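Local structure of probable transcriptional regulator, TetR family protein (Rhodococcus sp., 3BJB) at residues R21-R26 and A52-G57; R26-A31 and V71-D76; A98-L103 and R193-L198; A119-T124 and V173-L178. The protein probably binds DNA at transcription regulatory regions as a dimeric TetR-type regulator, with a helix-turn-helix domain and an all-helical C-terminal domain. All blocks are in the same frame, centred on the assembly; numbering follows the deposited sequence.

Contact 1: R21-R26 and A52-G57; sequences RARHVR and AGVAIG
A52 meets the backbone of R26 where helix 22-37 passes the turn that follows helix 45-51. The methyl of A52 rests on the peptide group at R26, with A52 CB 3.5 Å from R26 O and 3.7 Å from R26 C. In return the base of the arginine side chain touches the turn: R26 CB lies 4.0 Å from A52 O and 4.3 Å from A52 CB. Of the side chain, CB is the part that comes within touching distance. With CG anti to the carbonyl carbon (chi1 -67°) and the chain extended from CG to NE, the guanidinium is carried away from the turn. V54 makes the second touch, one helical turn nearer the N-terminus of helix 22-37. V54 CG1 approaches the aliphatic part of R23, at 4.3 Å from R23 CG, a loose van der Waals contact. Between these two residues G53, with positive phi, ends the helical run of 45-51 and turns the chain toward V54. No hydrogen bond crosses this contact, which is held by packing alone. Residues 52-57 belong to the predicted helix-turn-helix, and A55 is at the N-cap position of helix 56-62, presumably the recognition helix. Helix 22-37 thus packs against the turn between helices 45-51 and 56-62, while H24, farther round the same helix, sets its ring against that of F63, just beyond helix 56-62.

Contact 2: R26-A31 and V71-D76; sequences RMLEAA and VAVMVD
L28 and A31, one turn apart on helix 22-37, receive V73 and D76 of helix 66-86. The short helical segments run nearly at right angles, at 99°, with their axes 10.0 Å apart at closest approach, so only a small patch of each can meet. At the start of the second segment V71 and A72 pack on D134 of helix 134-150. The methyl of A72 also points toward helix 22-37, and F63 fills in beside it, touching both A72 and L28. V73 is the central residue. V73 CG2, anti to the carbonyl carbon, enters between L28 and A31: it stands 3.9 Å from A31 CB, 4.1 Å from L28 O and 4.5 Å from L28 CG. The next two residues, M74 and V75, lie on the other side of the helix, against V138 of helix 134-150. D76 returns to the interface with its methylene, D76 CB being 4.2 Å from L28 CD2. Its carboxylate has a long, weak ion pair with R80, whereas E29 keeps a like charge at 6.1 Å (E29 OE2 to D76 OD2), which the arginine may help to offset. Apolar packing of the first helix of the DNA-binding domain across the long helix 66-86, which leads on into the C-terminal domain, is characteristic of the TetR fold.

Contact 3: A98-L103 and R193-L198; sequences AVYNVL and RACDLL
C195 SG of residues 193-198 touches both Y100 and L103 of helix 95-111, inside the all-helical C-terminal domain of a TetR-type regulator. The sulfur comes up to the backbone of Y100 rather than to its ring face: C195 SG is 3.9 Å from Y100 CA and 4.0 Å from Y100 N. C195 SG also lies 4.1 Å from Y100 CB, at the edge of the tyrosine ring and near its plane. From the next turn of helix 95-111 the methyl L103 CD2 closes on C195 SG, also at 4.1 Å. The sulfur is anti to its own carbonyl carbon (chi1 -73°), which directs it across to the neighbouring helix. Y100 CG, anti to the backbone N (chi1 -179°), leads the ring off along helix 184-198 onto I191 and R192. No hydrogen bond joins the two segments; within them the contact is a small apolar patch centred on C195. Farther out, L103 also touches M146, L166, W170 and I191. Other residues of helix 184-198 face the second subunit: R193 and A194 pack on L165 and both L197 and L198 on L198 of that chain, as expected for the TetR dimer interface of paired helices. Within helix 95-111, the carbonyl oxygen L103 O is hydrogen-bonded to the hydroxyl T107 OG1.

Contact 4: A119-T124 and V173-L178; sequences AMIQST and VIQSCL
I121 and Q175 meet at a slant, the branched methyl of the isoleucine set against the glutamine chain. I121 CG2 is 3.8 Å from Q175 CG and 4.0 Å from Q175 CD, so that it touches the glutamine around these two carbons; Q175 NE2 is also 4.0 Å from I121 CG2. That methyl is anti to the backbone N of I121, while the other branch, CG1, lies beside that N and serves a different partner: I121 CG1 reaches L178 CD2 at 4.5 Å, a looser apolar touch one turn further along helix 157-179. The two branches thus serve separate partners, CG2 the glutamine and CG1 the leucine. Q175 reaches over by means of an unusual first torsion (chi1 -139°) and a chain extended beyond CG, which bring its amide alongside helix 114-126. This is the meeting of two helices of the TetR-type C-terminal bundle: helix 114-126, which also packs on helix 66-86 through M120 and S123, and the long helix 157-179, which contributes to the dimer interface. At the end of the glutamine, NE2 makes a weak hydrogen bond to S125 OG, and that hydroxyl is in turn bonded to I121 O, tying the amide to the same turn whose methyl it passes. S125 of the second subunit packs on Q175, and T126 and Q168 of that subunit on Q122 and S176. Inside helix 114-126, S123 OG and T124 OG1 give weak hydrogen bonds to A119 O and M120 O.

Contacts 2 and 3 are buried, contact 4 is partly so, and contact 1, whose centre is about 22 Å from the centre of the chain, lies nearest the surface with its arginine stems. Contacts 1 and 2 share R26 and use successive turns of helix 22-37, the first against the helix-turn-helix turn, the second against helix 66-86. Contact 2 joins contact 4 directly: M120 SE packs on V73 and M74, linking the DNA-binding and C-terminal parts. Contacts 3 and 4 hold different helices of the C-terminal domain, and both border the second subunit. None has a hydrogen bond across its segments; sulfur and aliphatic packing prevails in contact 3, whereas contact 4 adds a polar amide.

Contact 1: R21-R26 and A52-G57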
loop_
_atom_site.group_PDB
_atom_site.type_symbol
_atom_site.label_atom_id
_atom_site.label_comp_id
_atom_site.label_asym_id
_atom_site.label_seq_id
_atom_site.Cartn_x
_atom_site.Cartn_y
_atom_site.Cartn_z
ATOM N N ARG B 21 -9.418 29.579 -6.593
ATOM C CA ARG B 21 -9.496 28.470 -7.536
ATOM C C ARG B 21 -8.286 28.421 -8.485
ATOM O O ARG B 21 -7.746 27.345 -8.739
ATOM C CB ARG B 21 -10.811 28.539 -8.330
ATOM C CG ARG B 21 -12.086 28.500 -7.480
ATOM C CD ARG B 21 -12.522 27.084 -7.090
ATOM N NE ARG B 21 -12.029 26.688 -5.766
ATOM C CZ ARG B 21 -11.015 25.846 -5.538
ATOM N NH1 ARG B 21 -10.356 25.285 -6.545
ATOM N NH2 ARG B 21 -10.655 25.565 -4.291
ATOM N N ALA B 22 -7.890 29.585 -9.010
ATOM C CA ALA B 22 -6.687 29.730 -9.844
ATOM C C ALA B 22 -5.452 29.700 -8.959
ATOM O O ALA B 22 -4.410 29.161 -9.349
ATOM C CB ALA B 22 -6.731 31.035 -10.649
ATOM N N ARG B 23 -5.577 30.306 -7.776
ATOM C CA ARG B 23 -4.592 30.169 -6.717
ATOM C C ARG B 23 -4.451 28.687 -6.363
ATOM O O ARG B 23 -3.341 28.147 -6.334
ATOM C CB ARG B 23 -5.033 30.961 -5.489
ATOM C CG ARG B 23 -3.921 31.232 -4.512
ATOM C CD ARG B 23 -4.443 31.613 -3.133
ATOM N NE ARG B 23 -4.911 32.993 -3.077
ATOM C CZ ARG B 23 -4.138 34.052 -2.852
ATOM N NH1 ARG B 23 -2.831 33.909 -2.654
ATOM N NH2 ARG B 23 -4.687 35.267 -2.817
ATOM N N HIS B 24 -5.586 28.032 -6.116
ATOM C CA HIS B 24 -5.602 26.619 -5.797
ATOM C C HIS B 24 -4.960 25.778 -6.894
ATOM O O HIS B 24 -4.165 24.865 -6.598
ATOM C CB HIS B 24 -7.017 26.132 -5.512
ATOM C CG HIS B 24 -7.066 24.922 -4.636
ATOM N ND1 HIS B 24 -7.354 24.990 -3.287
ATOM C CD2 HIS B 24 -6.836 23.613 -4.907
ATOM C CE1 HIS B 24 -7.311 23.772 -2.769
ATOM N NE2 HIS B 24 -6.996 22.920 -3.731
ATOM N N VAL B 25 -5.277 26.094 -8.149
ATOM C CA VAL B 25 -4.738 25.340 -9.288
ATOM C C VAL B 25 -3.203 25.363 -9.388
ATOM O O VAL B 25 -2.596 24.296 -9.520
ATOM C CB VAL B 25 -5.387 25.751 -10.645
ATOM C CG1 VAL B 25 -4.436 25.502 -11.834
ATOM C CG2 VAL B 25 -6.711 25.019 -10.846
ATOM N N ARG B 26 -2.590 26.555 -9.326
ATOM C CA ARG B 26 -1.121 26.698 -9.440
ATOM C C ARG B 26 -0.342 25.959 -8.344
ATOM O O ARG B 26 0.799 25.514 -8.553
ATOM C CB ARG B 26 -0.706 28.172 -9.435
ATOM C CG ARG B 26 -1.168 28.916 -10.648
ATOM C CD ARG B 26 -0.341 30.153 -10.927
ATOM N NE ARG B 26 -0.966 30.917 -12.017
ATOM C CZ ARG B 26 -1.585 32.089 -11.864
ATOM N NH1 ARG B 26 -1.632 32.658 -10.659
ATOM N NH2 ARG B 26 -2.140 32.693 -12.916
ATOM N N ALA B 52 4.230 27.879 -7.222
ATOM C CA ALA B 52 2.852 28.363 -7.275
ATOM C C ALA B 52 2.767 29.875 -7.155
ATOM O O ALA B 52 1.672 30.455 -7.215
ATOM C CB ALA B 52 2.032 27.700 -6.177
ATOM N N GLY B 53 3.923 30.510 -6.966
ATOM C CA GLY B 53 4.022 31.967 -6.817
ATOM C C GLY B 53 3.172 32.498 -5.685
ATOM O O GLY B 53 2.420 33.449 -5.870
ATOM N N VAL B 54 3.286 31.866 -4.518
ATOM C CA VAL B 54 2.486 32.215 -3.339
ATOM C C VAL B 54 3.359 32.288 -2.077
ATOM O O VAL B 54 4.504 31.802 -2.080
ATOM C CB VAL B 54 1.324 31.203 -3.108
ATOM C CG1 VAL B 54 0.364 31.193 -4.288
ATOM C CG2 VAL B 54 1.855 29.795 -2.838
ATOM N N ALA B 55 2.822 32.898 -1.012
ATOM C CA ALA B 55 3.479 32.914 0.301
ATOM C C ALA B 55 3.414 31.523 0.942
ATOM O O ALA B 55 2.410 30.810 0.778
ATOM C CB ALA B 55 2.830 33.928 1.204
ATOM N N ILE B 56 4.482 31.150 1.665
ATOM C CA ILE B 56 4.561 29.845 2.355
ATOM C C ILE B 56 3.375 29.661 3.322
ATOM O O ILE B 56 2.824 28.565 3.441
ATOM C CB ILE B 56 5.955 29.615 3.058
ATOM C CG1 ILE B 56 6.057 28.228 3.702
ATOM C CG2 ILE B 56 6.202 30.653 4.145
ATOM C CD1 ILE B 56 6.310 27.041 2.755
ATOM N N GLY B 57 2.983 30.752 3.983
ATOM C CA GLY B 57 1.834 30.763 4.886
ATOM C C GLY B 57 0.514 30.597 4.160
ATOM O O GLY B 57 -0.453 30.093 4.739
#

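Contact 2: R26-A31 and V71-D76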
loop_
_atom_site.group_PDB
_atom_site.type_symbol
_atom_site.label_atom_id
_atom_site.label_comp_id
_atom_site.label_asym_id
_atom_site.label_seq_id
_atom_site.Cartn_x
_atom_site.Cartn_y
_atom_site.Cartn_z
ATOM N N ARG B 26 -2.590 26.555 -9.326
ATOM C CA ARG B 26 -1.121 26.698 -9.440
ATOM C C ARG B 26 -0.342 25.959 -8.344
ATOM O O ARG B 26 0.799 25.514 -8.553
ATOM C CB ARG B 26 -0.706 28.172 -9.435
ATOM C CG ARG B 26 -1.168 28.916 -10.648
ATOM C CD ARG B 26 -0.341 30.153 -10.927
ATOM N NE ARG B 26 -0.966 30.917 -12.017
ATOM C CZ ARG B 26 -1.585 32.089 -11.864
ATOM N NH1 ARG B 26 -1.632 32.658 -10.659
ATOM N NH2 ARG B 26 -2.140 32.693 -12.916
HETATM N N MSE B 27 -0.965 25.867 -7.170
HETATM C CA MSE B 27 -0.409 25.158 -6.032
HETATM C C MSE B 27 -0.271 23.701 -6.387
HETATM O O MSE B 27 0.833 23.177 -6.331
HETATM C CB MSE B 27 -1.257 25.382 -4.776
HETATM C CG MSE B 27 -1.197 26.838 -4.306
HETATM SE SE MSE B 27 -1.789 27.203 -2.476
HETATM C CE MSE B 27 -3.577 27.952 -2.881
ATOM N N LEU B 28 -1.389 23.083 -6.793
ATOM C CA LEU B 28 -1.444 21.705 -7.326
ATOM C C LEU B 28 -0.504 21.469 -8.514
ATOM O O LEU B 28 0.228 20.452 -8.567
ATOM C CB LEU B 28 -2.874 21.356 -7.731
ATOM C CG LEU B 28 -3.881 20.840 -6.688
ATOM C CD1 LEU B 28 -3.600 21.303 -5.275
ATOM C CD2 LEU B 28 -5.322 21.183 -7.072
ATOM N N GLU B 29 -0.525 22.423 -9.448
ATOM C CA GLU B 29 0.331 22.414 -10.626
ATOM C C GLU B 29 1.769 22.178 -10.208
ATOM O O GLU B 29 2.384 21.153 -10.575
ATOM C CB GLU B 29 0.239 23.758 -11.339
ATOM C CG GLU B 29 0.155 23.688 -12.860
ATOM C CD GLU B 29 -1.179 23.143 -13.332
ATOM O OE1 GLU B 29 -1.860 23.843 -14.107
ATOM O OE2 GLU B 29 -1.551 22.019 -12.910
ATOM N N ALA B 30 2.271 23.115 -9.404
ATOM C CA ALA B 30 3.659 23.148 -8.968
ATOM C C ALA B 30 4.048 21.916 -8.180
ATOM O O ALA B 30 5.171 21.422 -8.311
ATOM C CB ALA B 30 3.911 24.376 -8.143
ATOM N N ALA B 31 3.120 21.430 -7.356
ATOM C CA ALA B 31 3.343 20.250 -6.559
ATOM C C ALA B 31 3.647 19.105 -7.521
ATOM O O ALA B 31 4.693 18.419 -7.365
ATOM C CB ALA B 31 2.164 19.970 -5.687
ATOM N N VAL B 71 -2.275 14.445 -1.093
ATOM C CA VAL B 71 -3.590 13.836 -1.053
ATOM C C VAL B 71 -4.545 14.642 -1.920
ATOM O O VAL B 71 -5.295 14.077 -2.708
ATOM C CB VAL B 71 -4.106 13.742 0.381
ATOM C CG1 VAL B 71 -5.629 13.527 0.394
ATOM C CG2 VAL B 71 -3.382 12.617 1.118
ATOM N N ALA B 72 -4.497 15.964 -1.796
ATOM C CA ALA B 72 -5.268 16.848 -2.672
ATOM C C ALA B 72 -4.824 16.706 -4.132
ATOM O O ALA B 72 -5.648 16.849 -5.024
ATOM C CB ALA B 72 -5.152 18.305 -2.221
ATOM N N VAL B 73 -3.532 16.453 -4.383
ATOM C CA VAL B 73 -3.057 16.255 -5.766
ATOM C C VAL B 73 -3.691 14.991 -6.315
ATOM O O VAL B 73 -4.229 15.013 -7.405
ATOM C CB VAL B 73 -1.507 16.204 -5.912
ATOM C CG1 VAL B 73 -1.104 15.522 -7.201
ATOM C CG2 VAL B 73 -0.904 17.593 -5.882
HETATM N N MSE B 74 -3.639 13.905 -5.545
HETATM C CA MSE B 74 -4.306 12.645 -5.871
HETATM C C MSE B 74 -5.824 12.793 -6.202
HETATM O O MSE B 74 -6.300 12.286 -7.210
HETATM C CB MSE B 74 -4.090 11.679 -4.719
HETATM C CG MSE B 74 -4.886 10.406 -4.810
HETATM SE SE MSE B 74 -3.902 8.939 -5.629
HETATM C CE MSE B 74 -3.843 9.570 -7.478
ATOM N N VAL B 75 -6.564 13.496 -5.348
ATOM C CA VAL B 75 -7.994 13.758 -5.543
ATOM C C VAL B 75 -8.260 14.490 -6.859
ATOM O O VAL B 75 -9.177 14.107 -7.624
ATOM C CB VAL B 75 -8.579 14.540 -4.330
ATOM C CG1 VAL B 75 -9.892 15.229 -4.662
ATOM C CG2 VAL B 75 -8.731 13.615 -3.138
ATOM N N ASP B 76 -7.462 15.529 -7.130
ATOM C CA ASP B 76 -7.500 16.227 -8.424
ATOM C C ASP B 76 -7.205 15.283 -9.601
ATOM O O ASP B 76 -7.808 15.401 -10.669
ATOM C CB ASP B 76 -6.509 17.400 -8.432
ATOM C CG ASP B 76 -6.397 18.085 -9.805
ATOM O OD1 ASP B 76 -7.371 18.753 -10.254
ATOM O OD2 ASP B 76 -5.310 17.956 -10.419
#

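Contact 3: A98-L103 and R193-L198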
loop_
_atom_site.group_PDB
_atom_site.type_symbol
_atom_site.label_atom_id
_atom_site.label_comp_id
_atom_site.label_asym_id
_atom_site.label_seq_id
_atom_site.Cartn_x
_atom_site.Cartn_y
_atom_site.Cartn_z
ATOM N N ALA B 98 -16.173 -3.238 -17.268
ATOM C CA ALA B 98 -16.078 -1.806 -17.335
ATOM C C ALA B 98 -15.140 -1.339 -16.216
ATOM O O ALA B 98 -14.354 -0.401 -16.381
ATOM C CB ALA B 98 -17.440 -1.180 -17.212
ATOM N N VAL B 99 -15.207 -2.036 -15.097
ATOM C CA VAL B 99 -14.486 -1.643 -13.911
ATOM C C VAL B 99 -13.030 -2.012 -14.122
ATOM O O VAL B 99 -12.128 -1.226 -13.892
ATOM C CB VAL B 99 -15.095 -2.292 -12.649
ATOM C CG1 VAL B 99 -14.239 -2.012 -11.469
ATOM C CG2 VAL B 99 -16.526 -1.756 -12.401
ATOM N N TYR B 100 -12.810 -3.198 -14.639
ATOM C CA TYR B 100 -11.505 -3.532 -15.157
ATOM C C TYR B 100 -10.927 -2.435 -16.051
ATOM O O TYR B 100 -9.766 -2.095 -15.915
ATOM C CB TYR B 100 -11.565 -4.833 -15.936
ATOM C CG TYR B 100 -10.223 -5.181 -16.456
ATOM C CD1 TYR B 100 -9.159 -5.396 -15.568
ATOM C CD2 TYR B 100 -9.975 -5.257 -17.825
ATOM C CE1 TYR B 100 -7.908 -5.715 -16.014
ATOM C CE2 TYR B 100 -8.702 -5.585 -18.293
ATOM C CZ TYR B 100 -7.672 -5.815 -17.372
ATOM O OH TYR B 100 -6.396 -6.123 -17.782
ATOM N N ASN B 101 -11.713 -1.898 -16.977
ATOM C CA ASN B 101 -11.196 -0.905 -17.926
ATOM C C ASN B 101 -10.762 0.415 -17.280
ATOM O O ASN B 101 -9.840 1.070 -17.767
ATOM C CB ASN B 101 -12.183 -0.614 -19.069
ATOM C CG ASN B 101 -12.359 -1.793 -20.036
ATOM O OD1 ASN B 101 -13.475 -2.038 -20.521
ATOM N ND2 ASN B 101 -11.276 -2.517 -20.329
ATOM N N VAL B 102 -11.438 0.823 -16.211
ATOM C CA VAL B 102 -11.034 2.040 -15.525
ATOM C C VAL B 102 -9.710 1.823 -14.781
ATOM O O VAL B 102 -8.831 2.703 -14.770
ATOM C CB VAL B 102 -12.142 2.610 -14.551
ATOM C CG1 VAL B 102 -13.507 2.439 -15.109
ATOM C CG2 VAL B 102 -12.073 1.988 -13.167
ATOM N N LEU B 103 -9.583 0.643 -14.175
ATOM C CA LEU B 103 -8.434 0.310 -13.378
ATOM C C LEU B 103 -7.215 0.249 -14.279
ATOM O O LEU B 103 -6.175 0.820 -13.931
ATOM C CB LEU B 103 -8.667 -0.990 -12.593
ATOM C CG LEU B 103 -8.931 -0.906 -11.068
ATOM C CD1 LEU B 103 -9.660 0.367 -10.618
ATOM C CD2 LEU B 103 -9.672 -2.137 -10.566
ATOM N N ARG B 193 -7.892 -10.710 -12.838
ATOM C CA ARG B 193 -8.306 -11.855 -12.030
ATOM C C ARG B 193 -9.054 -11.401 -10.771
ATOM O O ARG B 193 -10.098 -11.973 -10.420
ATOM C CB ARG B 193 -7.073 -12.691 -11.698
ATOM C CG ARG B 193 -7.185 -13.584 -10.489
ATOM C CD ARG B 193 -7.252 -15.066 -10.827
ATOM N NE ARG B 193 -8.548 -15.413 -11.350
ATOM C CZ ARG B 193 -8.793 -15.616 -12.633
ATOM N NH1 ARG B 193 -7.804 -15.520 -13.519
ATOM N NH2 ARG B 193 -10.032 -15.931 -13.019
ATOM N N ALA B 194 -8.535 -10.355 -10.126
ATOM C CA ALA B 194 -9.177 -9.727 -8.984
ATOM C C ALA B 194 -10.564 -9.206 -9.315
ATOM O O ALA B 194 -11.521 -9.551 -8.642
ATOM C CB ALA B 194 -8.314 -8.630 -8.412
ATOM N N CYS B 195 -10.701 -8.417 -10.369
ATOM C CA CYS B 195 -12.047 -8.037 -10.828
ATOM C C CYS B 195 -13.035 -9.203 -10.931
ATOM O O CYS B 195 -14.180 -9.091 -10.505
ATOM C CB CYS B 195 -11.972 -7.303 -12.157
ATOM S SG CYS B 195 -11.337 -5.679 -11.919
ATOM N N ASP B 196 -12.577 -10.310 -11.501
ATOM C CA ASP B 196 -13.439 -11.459 -11.774
ATOM C C ASP B 196 -13.795 -12.142 -10.473
ATOM O O ASP B 196 -14.945 -12.602 -10.264
ATOM C CB ASP B 196 -12.718 -12.481 -12.650
ATOM C CG ASP B 196 -12.504 -11.998 -14.084
ATOM O OD1 ASP B 196 -12.923 -10.868 -14.442
ATOM O OD2 ASP B 196 -11.894 -12.762 -14.867
ATOM N N LEU B 197 -12.798 -12.219 -9.596
ATOM C CA LEU B 197 -13.020 -12.853 -8.324
ATOM C C LEU B 197 -13.880 -11.962 -7.430
ATOM O O LEU B 197 -14.965 -12.401 -6.966
ATOM C CB LEU B 197 -11.694 -13.276 -7.686
ATOM C CG LEU B 197 -11.122 -14.460 -8.472
ATOM C CD1 LEU B 197 -9.769 -14.874 -7.962
ATOM C CD2 LEU B 197 -12.085 -15.692 -8.525
ATOM N N LEU B 198 -13.434 -10.717 -7.228
ATOM C CA LEU B 198 -14.075 -9.820 -6.265
ATOM C C LEU B 198 -15.457 -9.366 -6.653
ATOM O O LEU B 198 -16.293 -9.192 -5.775
ATOM C CB LEU B 198 -13.228 -8.595 -5.931
ATOM C CG LEU B 198 -12.017 -8.881 -5.025
ATOM C CD1 LEU B 198 -10.900 -7.865 -5.126
ATOM C CD2 LEU B 198 -12.451 -9.023 -3.585
#

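Contact 4: A119-T124 and V173-L178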
loop_
_atom_site.group_PDB
_atom_site.type_symbol
_atom_site.label_atom_id
_atom_site.label_comp_id
_atom_site.label_asym_id
_atom_site.label_seq_id
_atom_site.Cartn_x
_atom_site.Cartn_y
_atom_site.Cartn_z
ATOM N N ALA B 119 4.790 9.518 -5.078
ATOM C CA ALA B 119 4.448 10.491 -4.043
ATOM C C ALA B 119 2.954 10.514 -3.665
ATOM O O ALA B 119 2.615 10.830 -2.518
ATOM C CB ALA B 119 4.906 11.870 -4.436
HETATM N N MSE B 120 2.063 10.198 -4.604
HETATM C CA MSE B 120 0.652 10.272 -4.283
HETATM C C MSE B 120 0.208 9.055 -3.520
HETATM O O MSE B 120 -0.546 9.163 -2.568
HETATM C CB MSE B 120 -0.206 10.435 -5.524
HETATM C CG MSE B 120 0.102 11.676 -6.362
HETATM SE SE MSE B 120 -1.120 11.836 -7.908
HETATM C CE MSE B 120 -0.618 10.243 -8.917
ATOM N N ILE B 121 0.652 7.896 -3.981
ATOM C CA ILE B 121 0.425 6.630 -3.334
ATOM C C ILE B 121 1.042 6.636 -1.907
ATOM O O ILE B 121 0.362 6.308 -0.919
ATOM C CB ILE B 121 1.036 5.486 -4.183
ATOM C CG1 ILE B 121 0.516 5.512 -5.639
ATOM C CG2 ILE B 121 0.907 4.113 -3.494
ATOM C CD1 ILE B 121 -0.845 4.924 -5.862
ATOM N N GLN B 122 2.306 7.021 -1.763
ATOM C CA GLN B 122 2.862 6.949 -0.414
ATOM C C GLN B 122 2.124 7.858 0.487
ATOM O O GLN B 122 1.827 7.483 1.606
ATOM C CB GLN B 122 4.337 7.236 -0.336
ATOM C CG GLN B 122 5.121 6.083 -0.813
ATOM C CD GLN B 122 6.601 6.412 -0.939
ATOM O OE1 GLN B 122 7.142 7.274 -0.201
ATOM N NE2 GLN B 122 7.277 5.721 -1.872
ATOM N N SER B 123 1.778 9.036 -0.011
ATOM C CA SER B 123 1.001 9.997 0.761
ATOM C C SER B 123 -0.327 9.454 1.239
ATOM O O SER B 123 -0.684 9.651 2.372
ATOM C CB SER B 123 0.798 11.275 -0.043
ATOM O OG SER B 123 1.882 12.151 0.166
ATOM N N THR B 124 -1.042 8.745 0.388
ATOM C CA THR B 124 -2.354 8.142 0.732
ATOM C C THR B 124 -2.266 6.917 1.670
ATOM O O THR B 124 -3.192 6.616 2.421
ATOM C CB THR B 124 -3.089 7.821 -0.573
ATOM O OG1 THR B 124 -3.473 9.064 -1.174
ATOM C CG2 THR B 124 -4.310 6.931 -0.355
ATOM N N VAL B 173 -1.135 -3.526 -5.757
ATOM C CA VAL B 173 -0.533 -3.987 -6.986
ATOM C C VAL B 173 0.313 -2.883 -7.595
ATOM O O VAL B 173 1.444 -3.151 -8.088
ATOM C CB VAL B 173 -1.598 -4.445 -7.997
ATOM C CG1 VAL B 173 -0.938 -4.954 -9.253
ATOM C CG2 VAL B 173 -2.566 -5.511 -7.350
ATOM N N ILE B 174 -0.213 -1.650 -7.576
ATOM C CA ILE B 174 0.533 -0.518 -8.127
ATOM C C ILE B 174 1.812 -0.287 -7.330
ATOM O O ILE B 174 2.888 -0.170 -7.905
ATOM C CB ILE B 174 -0.270 0.797 -8.132
ATOM C CG1 ILE B 174 -1.642 0.571 -8.710
ATOM C CG2 ILE B 174 0.411 1.800 -9.051
ATOM C CD1 ILE B 174 -1.586 0.307 -10.180
ATOM N N GLN B 175 1.681 -0.241 -6.013
ATOM C CA GLN B 175 2.783 0.049 -5.134
ATOM C C GLN B 175 3.887 -0.948 -5.474
ATOM O O GLN B 175 5.061 -0.600 -5.655
ATOM C CB GLN B 175 2.316 -0.151 -3.688
ATOM C CG GLN B 175 2.791 0.902 -2.666
ATOM C CD GLN B 175 1.899 0.926 -1.381
ATOM O OE1 GLN B 175 0.973 0.125 -1.244
ATOM N NE2 GLN B 175 2.204 1.850 -0.443
ATOM N N SER B 176 3.448 -2.193 -5.596
ATOM C CA SER B 176 4.281 -3.313 -5.934
ATOM C C SER B 176 5.001 -3.178 -7.285
ATOM O O SER B 176 6.202 -3.459 -7.406
ATOM C CB SER B 176 3.429 -4.557 -5.873
ATOM O OG SER B 176 4.116 -5.612 -6.450
ATOM N N CYS B 177 4.232 -2.740 -8.272
ATOM C CA CYS B 177 4.703 -2.364 -9.588
ATOM C C CYS B 177 5.731 -1.230 -9.603
ATOM O O CYS B 177 6.767 -1.332 -10.238
ATOM C CB CYS B 177 3.495 -1.958 -10.427
ATOM S SG CYS B 177 3.721 -2.259 -12.185
ATOM N N LEU B 178 5.445 -0.140 -8.902
ATOM C CA LEU B 178 6.410 0.927 -8.765
ATOM C C LEU B 178 7.717 0.428 -8.145
ATOM O O LEU B 178 8.798 0.790 -8.573
ATOM C CB LEU B 178 5.794 2.022 -7.938
ATOM C CG LEU B 178 5.145 3.265 -8.582
ATOM C CD1 LEU B 178 5.116 3.286 -10.108
ATOM C CD2 LEU B 178 3.763 3.510 -7.951
#